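Local coordinates for protein TAF6 (Antonospora locustae, PDB 4ATG) that probably serves as a TFIID subunit in transcription initiation, its C-terminal HEAT repeat domain taking part in formation of the Taf6-Taf9 complex, at residues D148-A153 / I180-V185. Numbering follows the deposited sequence.
Sequences DSQYGA and IGKKKV
The ammonium of K184 is held by two carboxylates: NZ of K184 forms a salt bridge to OD1 of D148 at 2.9 Å, approaching from above the carboxylate plane (51° out of it), and it forms a second salt bridge with D104 of helix 104-121. The same NZ stands 4.9 Å from the centroid of the Y151 ring, over the face, in a cation-pi contact. The lysine's shaft runs at roughly a right angle to the tyrosine, and its CD lies 3.8 Å above the ring plane, displaced toward the rim, as a CH-pi contact. K184 carries CG anti to its backbone N (chi1 -165°), which sends the chain out across the ring to D148. Replaced by alanine, K184 would probably leave D148 and D104 without the cation they share and one face of the Y151 ring without its aliphatic cover. In this all-helical HEAT repeat domain, the contact joins the first turns of helix 147-160 to the start of helix 183-194, with K182 at the N-cap position. At the root of the tyrosine side chain, V185 CG2 packs 3.8 Å from Q150 CB and also against the Y151 backbone N. Q150, extended beyond CG, brings its amide against I180, whose CG2 methyl sits 3.5 Å from NE2 of Q150. That buried amide is satisfied by other partners: OE1 bonds to the Y176 hydroxyl, and NE2 to the D142 carbonyl.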
loop_
_atom_site.group_PDB
_atom_site.type_symbol
_atom_site.label_atom_id
_atom_site.label_comp_id
_atom_site.label_asym_id
_atom_site.label_seq_id
_atom_site.Cartn_x
_atom_site.Cartn_y
_atom_site.Cartn_z
ATOM N N ASP A 148 -11.047 4.909 -11.398
ATOM C CA ASP A 148 -10.107 5.235 -10.326
ATOM C C ASP A 148 -9.292 4.020 -9.885
ATOM O O ASP A 148 -8.093 4.165 -9.612
ATOM C CB ASP A 148 -10.840 5.894 -9.140
ATOM C CG ASP A 148 -11.319 7.317 -9.389
ATOM O OD1 ASP A 148 -10.981 7.889 -10.462
ATOM O OD2 ASP A 148 -11.995 7.878 -8.500
ATOM N N SER A 149 -9.923 2.818 -9.867
ATOM C CA SER A 149 -9.225 1.572 -9.505
ATOM C C SER A 149 -8.164 1.226 -10.549
ATOM O O SER A 149 -7.028 0.920 -10.192
ATOM C CB SER A 149 -10.211 0.415 -9.364
ATOM O OG SER A 149 -10.939 0.535 -8.155
ATOM N N GLN A 150 -8.534 1.287 -11.845
ATOM C CA GLN A 150 -7.629 0.993 -12.955
ATOM C C GLN A 150 -6.482 1.997 -12.997
ATOM O O GLN A 150 -5.359 1.619 -13.322
ATOM C CB GLN A 150 -8.392 1.035 -14.287
ATOM C CG GLN A 150 -9.419 -0.101 -14.444
ATOM C CD GLN A 150 -10.268 0.114 -15.673
ATOM O OE1 GLN A 150 -10.247 1.178 -16.298
ATOM N NE2 GLN A 150 -11.040 -0.894 -16.047
ATOM N N TYR A 151 -6.769 3.269 -12.660
ATOM C CA TYR A 151 -5.773 4.348 -12.615
ATOM C C TYR A 151 -4.748 4.060 -11.518
ATOM O O TYR A 151 -3.550 4.229 -11.742
ATOM C CB TYR A 151 -6.449 5.705 -12.374
ATOM C CG TYR A 151 -5.478 6.843 -12.189
ATOM C CD1 TYR A 151 -4.894 7.474 -13.285
ATOM C CD2 TYR A 151 -5.144 7.300 -10.917
ATOM C CE1 TYR A 151 -3.988 8.519 -13.120
ATOM C CE2 TYR A 151 -4.221 8.330 -10.741
ATOM C CZ TYR A 151 -3.656 8.943 -11.848
ATOM O OH TYR A 151 -2.783 9.989 -11.694
ATOM N N GLY A 152 -5.224 3.693 -10.329
ATOM C CA GLY A 152 -4.318 3.368 -9.225
ATOM C C GLY A 152 -3.417 2.212 -9.626
ATOM O O GLY A 152 -2.192 2.290 -9.477
ATOM N N ALA A 153 -4.017 1.144 -10.176
ATOM C CA ALA A 153 -3.283 -0.058 -10.613
ATOM C C ALA A 153 -2.215 0.289 -11.653
ATOM O O ALA A 153 -1.068 -0.108 -11.480
ATOM C CB ALA A 153 -4.242 -1.092 -11.164
ATOM N N ILE A 180 -11.334 -0.887 -23.102
ATOM C CA ILE A 180 -11.817 -0.197 -21.903
ATOM C C ILE A 180 -11.781 1.305 -22.159
ATOM O O ILE A 180 -12.836 1.937 -22.203
ATOM C CB ILE A 180 -11.090 -0.676 -20.606
ATOM C CG1 ILE A 180 -11.231 -2.212 -20.426
ATOM C CG2 ILE A 180 -11.626 0.060 -19.378
ATOM C CD1 ILE A 180 -10.190 -2.899 -19.436
ATOM N N GLY A 181 -10.578 1.836 -22.366
ATOM C CA GLY A 181 -10.344 3.225 -22.748
ATOM C C GLY A 181 -10.893 4.313 -21.850
ATOM O O GLY A 181 -11.410 5.309 -22.358
ATOM N N LYS A 182 -10.785 4.158 -20.522
ATOM C CA LYS A 182 -11.227 5.218 -19.605
ATOM C C LYS A 182 -10.208 6.351 -19.711
ATOM O O LYS A 182 -9.003 6.103 -19.632
ATOM C CB LYS A 182 -11.414 4.708 -18.165
ATOM C CG LYS A 182 -12.638 3.792 -17.975
ATOM C CD LYS A 182 -13.974 4.546 -18.070
ATOM C CE LYS A 182 -15.152 3.607 -18.072
ATOM N NZ LYS A 182 -16.407 4.297 -18.476
ATOM N N LYS A 183 -10.694 7.569 -20.026
ATOM C CA LYS A 183 -9.889 8.768 -20.297
ATOM C C LYS A 183 -8.777 9.074 -19.296
ATOM O O LYS A 183 -7.652 9.362 -19.708
ATOM C CB LYS A 183 -10.782 10.001 -20.540
ATOM C CG LYS A 183 -11.726 9.884 -21.749
ATOM C CD LYS A 183 -11.026 10.108 -23.095
ATOM C CE LYS A 183 -11.943 9.811 -24.256
ATOM N NZ LYS A 183 -11.224 9.871 -25.556
ATOM N N LYS A 184 -9.073 8.988 -17.991
ATOM C CA LYS A 184 -8.080 9.256 -16.948
ATOM C C LYS A 184 -6.951 8.214 -16.997
ATOM O O LYS A 184 -5.797 8.537 -16.693
ATOM C CB LYS A 184 -8.752 9.260 -15.571
ATOM C CG LYS A 184 -7.928 9.872 -14.455
ATOM C CD LYS A 184 -8.388 9.316 -13.121
ATOM C CE LYS A 184 -8.268 10.343 -12.042
ATOM N NZ LYS A 184 -8.913 9.884 -10.792
ATOM N N VAL A 185 -7.297 6.966 -17.379
ATOM C CA VAL A 185 -6.336 5.860 -17.481
ATOM C C VAL A 185 -5.516 6.030 -18.771
ATOM O O VAL A 185 -4.295 5.961 -18.719
ATOM C CB VAL A 185 -7.013 4.463 -17.370
ATOM C CG1 VAL A 185 -5.986 3.331 -17.449
ATOM C CG2 VAL A 185 -7.826 4.350 -16.079
#